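Long-range contact in carboxynorspermidine decarboxylase (Campylobacter jejuni subsp. jejuni 81116, PDB 3N29), which probably catalyses the pyridoxal-phosphate-dependent decarboxylation of carboxynorspermidine to norspermidine: residues A[230-235]-A[265-270]. Numbering follows the deposited sequence.
With PLP (pyridoxal-5'-phosphate), chain C.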
loop_
_atom_site.group_PDB
_atom_site.type_symbol
_atom_site.label_atom_id
_atom_site.label_comp_id
_atom_site.label_asym_id
_atom_site.label_seq_id
_atom_site.Cartn_x
_atom_site.Cartn_y
_atom_site.Cartn_z
ATOM N N MET A 230 7.054 -39.208 2.167
ATOM C CA MET A 230 7.565 -37.997 1.526
ATOM C C MET A 230 9.092 -37.948 1.639
ATOM O O MET A 230 9.703 -38.628 2.496
ATOM C CB MET A 230 6.885 -36.787 2.187
ATOM C CG MET A 230 5.356 -36.709 2.016
ATOM S SD MET A 230 4.953 -36.576 0.317
ATOM C CE MET A 230 3.206 -36.904 0.289
ATOM N N LYS A 231 9.721 -37.145 0.784
ATOM C CA LYS A 231 11.123 -36.867 0.843
ATOM C C LYS A 231 11.477 -35.640 1.739
ATOM O O LYS A 231 12.557 -35.585 2.376
ATOM C CB LYS A 231 11.618 -36.646 -0.587
ATOM C CG LYS A 231 11.367 -37.892 -1.517
ATOM C CD LYS A 231 12.433 -38.011 -2.622
ATOM C CE LYS A 231 12.552 -39.436 -3.187
ATOM N NZ LYS A 231 13.360 -39.465 -4.463
ATOM N N TRP A 232 10.548 -34.684 1.795
ATOM C CA TRP A 232 10.697 -33.455 2.586
ATOM C C TRP A 232 9.381 -32.929 3.112
ATOM O O TRP A 232 8.309 -33.225 2.582
ATOM C CB TRP A 232 11.345 -32.350 1.755
ATOM C CG TRP A 232 10.734 -32.111 0.386
ATOM C CD1 TRP A 232 11.107 -32.680 -0.788
ATOM C CD2 TRP A 232 9.707 -31.150 0.062
ATOM N NE1 TRP A 232 10.383 -32.153 -1.823
ATOM C CE2 TRP A 232 9.511 -31.213 -1.320
ATOM C CE3 TRP A 232 8.976 -30.238 0.816
ATOM C CZ2 TRP A 232 8.590 -30.441 -1.963
ATOM C CZ3 TRP A 232 8.017 -29.471 0.194
ATOM C CH2 TRP A 232 7.842 -29.559 -1.196
ATOM N N VAL A 233 9.508 -32.123 4.170
ATOM C CA VAL A 233 8.434 -31.378 4.735
ATOM C C VAL A 233 8.928 -29.950 4.992
ATOM O O VAL A 233 10.044 -29.759 5.467
ATOM C CB VAL A 233 7.977 -32.070 6.035
ATOM C CG1 VAL A 233 6.889 -31.233 6.773
ATOM C CG2 VAL A 233 7.353 -33.426 5.723
ATOM N N ASN A 234 8.091 -28.954 4.700
ATOM C CA ASN A 234 8.400 -27.543 4.848
ATOM C C ASN A 234 7.465 -26.954 5.918
ATOM O O ASN A 234 6.226 -27.030 5.771
ATOM C CB ASN A 234 8.177 -26.891 3.489
ATOM C CG ASN A 234 8.679 -25.455 3.422
ATOM O OD1 ASN A 234 8.462 -24.671 4.338
ATOM N ND2 ASN A 234 9.314 -25.107 2.334
ATOM N N PHE A 235 8.034 -26.441 7.001
ATOM C CA PHE A 235 7.263 -25.986 8.175
ATOM C C PHE A 235 6.912 -24.486 8.044
ATOM O O PHE A 235 6.513 -23.830 9.014
ATOM C CB PHE A 235 8.145 -26.047 9.409
ATOM C CG PHE A 235 8.475 -27.443 9.890
ATOM C CD1 PHE A 235 7.958 -28.569 9.265
ATOM C CD2 PHE A 235 9.237 -27.579 11.035
ATOM C CE1 PHE A 235 8.257 -29.825 9.737
ATOM C CE2 PHE A 235 9.532 -28.851 11.526
ATOM C CZ PHE A 235 9.025 -29.962 10.866
ATOM N N GLN A 265 13.727 -34.532 4.893
ATOM C CA GLN A 265 14.514 -33.313 4.959
ATOM C C GLN A 265 13.461 -32.223 5.346
ATOM O O GLN A 265 12.428 -32.087 4.698
ATOM C CB GLN A 265 15.087 -33.035 3.577
ATOM C CG GLN A 265 15.772 -31.644 3.380
ATOM C CD GLN A 265 16.869 -31.484 4.364
ATOM O OE1 GLN A 265 16.781 -30.717 5.327
ATOM N NE2 GLN A 265 17.899 -32.242 4.170
ATOM N N VAL A 266 13.742 -31.464 6.390
ATOM C CA VAL A 266 12.842 -30.409 6.837
ATOM C C VAL A 266 13.365 -29.106 6.251
ATOM O O VAL A 266 14.576 -28.888 6.186
ATOM C CB VAL A 266 12.863 -30.267 8.392
ATOM C CG1 VAL A 266 12.104 -29.041 8.796
ATOM C CG2 VAL A 266 12.219 -31.513 9.078
ATOM N N TYR A 267 12.448 -28.254 5.831
ATOM C CA TYR A 267 12.725 -26.896 5.363
ATOM C C TYR A 267 12.037 -25.899 6.256
ATOM O O TYR A 267 10.906 -26.140 6.752
ATOM C CB TYR A 267 12.219 -26.713 3.926
ATOM C CG TYR A 267 13.034 -27.448 2.933
ATOM C CD1 TYR A 267 14.070 -26.808 2.263
ATOM C CD2 TYR A 267 12.806 -28.801 2.675
ATOM C CE1 TYR A 267 14.835 -27.453 1.349
ATOM C CE2 TYR A 267 13.612 -29.486 1.770
ATOM C CZ TYR A 267 14.620 -28.798 1.122
ATOM O OH TYR A 267 15.432 -29.407 0.210
ATOM N N LEU A 268 12.706 -24.767 6.516
ATOM C CA LEU A 268 12.062 -23.646 7.228
ATOM C C LEU A 268 12.134 -22.422 6.322
ATOM O O LEU A 268 13.100 -22.285 5.574
ATOM C CB LEU A 268 12.734 -23.332 8.548
ATOM C CG LEU A 268 12.882 -24.363 9.670
ATOM C CD1 LEU A 268 13.799 -23.861 10.736
ATOM C CD2 LEU A 268 11.550 -24.712 10.320
ATOM N N GLU A 269 11.160 -21.516 6.403
ATOM C CA GLU A 269 11.165 -20.447 5.450
ATOM C C GLU A 269 10.733 -19.160 6.132
ATOM O O GLU A 269 9.691 -18.535 5.764
ATOM C CB GLU A 269 10.421 -20.819 4.161
ATOM C CG GLU A 269 9.114 -21.409 4.360
ATOM C CD GLU A 269 8.305 -21.734 3.059
ATOM O OE1 GLU A 269 7.109 -21.478 3.136
ATOM O OE2 GLU A 269 8.857 -22.164 1.999
ATOM N N PRO A 270 11.580 -18.692 7.050
ATOM C CA PRO A 270 11.373 -17.407 7.647
ATOM C C PRO A 270 11.545 -16.236 6.666
ATOM O O PRO A 270 12.408 -16.272 5.769
ATOM C CB PRO A 270 12.470 -17.358 8.657
ATOM C CG PRO A 270 13.559 -18.093 8.083
ATOM C CD PRO A 270 12.859 -19.268 7.508
HETATM N N1 PLP C . 6.028 -19.143 3.837
HETATM C C2 PLP C . 4.781 -18.800 3.398
HETATM C C2A PLP C . 3.985 -19.767 2.558
HETATM C C3 PLP C . 4.287 -17.496 3.714
HETATM O O3 PLP C . 3.022 -17.114 3.264
HETATM C C4 PLP C . 5.062 -16.597 4.471
HETATM C C4A PLP C . 4.532 -15.199 4.759
HETATM C C5 PLP C . 6.317 -17.002 4.954
HETATM C C6 PLP C . 6.769 -18.293 4.611
HETATM C C5A PLP C . 7.187 -16.086 5.783
HETATM O O4P PLP C . 6.507 -15.601 6.913
HETATM P P PLP C . 7.214 -14.701 7.997
HETATM O O1P PLP C . 7.818 -13.525 7.252
HETATM O O2P PLP C . 8.334 -15.546 8.651
HETATM O O3P PLP C . 6.231 -14.366 9.024
#
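F235 offers one ring face to V266, whose CG1 sits almost over the ring centre, 3.7 Å from the centroid, in a CH-pi contact; V233 CG1 lies at the ring's edge, in plane, and L268 CD2 meets F235 CD2 obliquely at 3.8 Å. On the other face of the sheet the edge of Y267 points at the face of W232 in an offset edge-to-face pair, planes 80° apart, while W232 CB lies against the edge of the tyrosine ring, 3.7 Å from Y267 CE2. W232 NE1 bonds S155 OG, and Y267 OH bonds K71 NZ. Strands 232-234 and 265-268, seventh and eighth of the parallel beta/alpha barrel, run nearly parallel, linked through helix 248-262 as a beta-alpha-beta unit. Four backbone bonds join them: Q265 N to K231 O, V233 N to Q265 O, Y267 N to V233 O and F235 N to Y267 O. F235 and V266 face that helix; W232, N234 and Y267 face the barrel interior. The side chain of N234 extends beside its own carbonyl carbon, trans to the amide nitrogen, which brings ND2 to E269 OE2 at 3.0 Å. This bond is bent (139°) and arrives from above the carboxylate plane, the amide being turned 75° against it; N234 OD1 is taken by G236 N. T96 OG1 also bonds E269 OE2, and H200 NE2 bonds E269 OE1. The carboxylate is thus held on both oxygens while E269 OE1 lies 2.7 Å from PLP N1, a placement consistent with keeping the pyridine nitrogen protonated and the ring electron-withdrawing, as in related PLP-dependent decarboxylases.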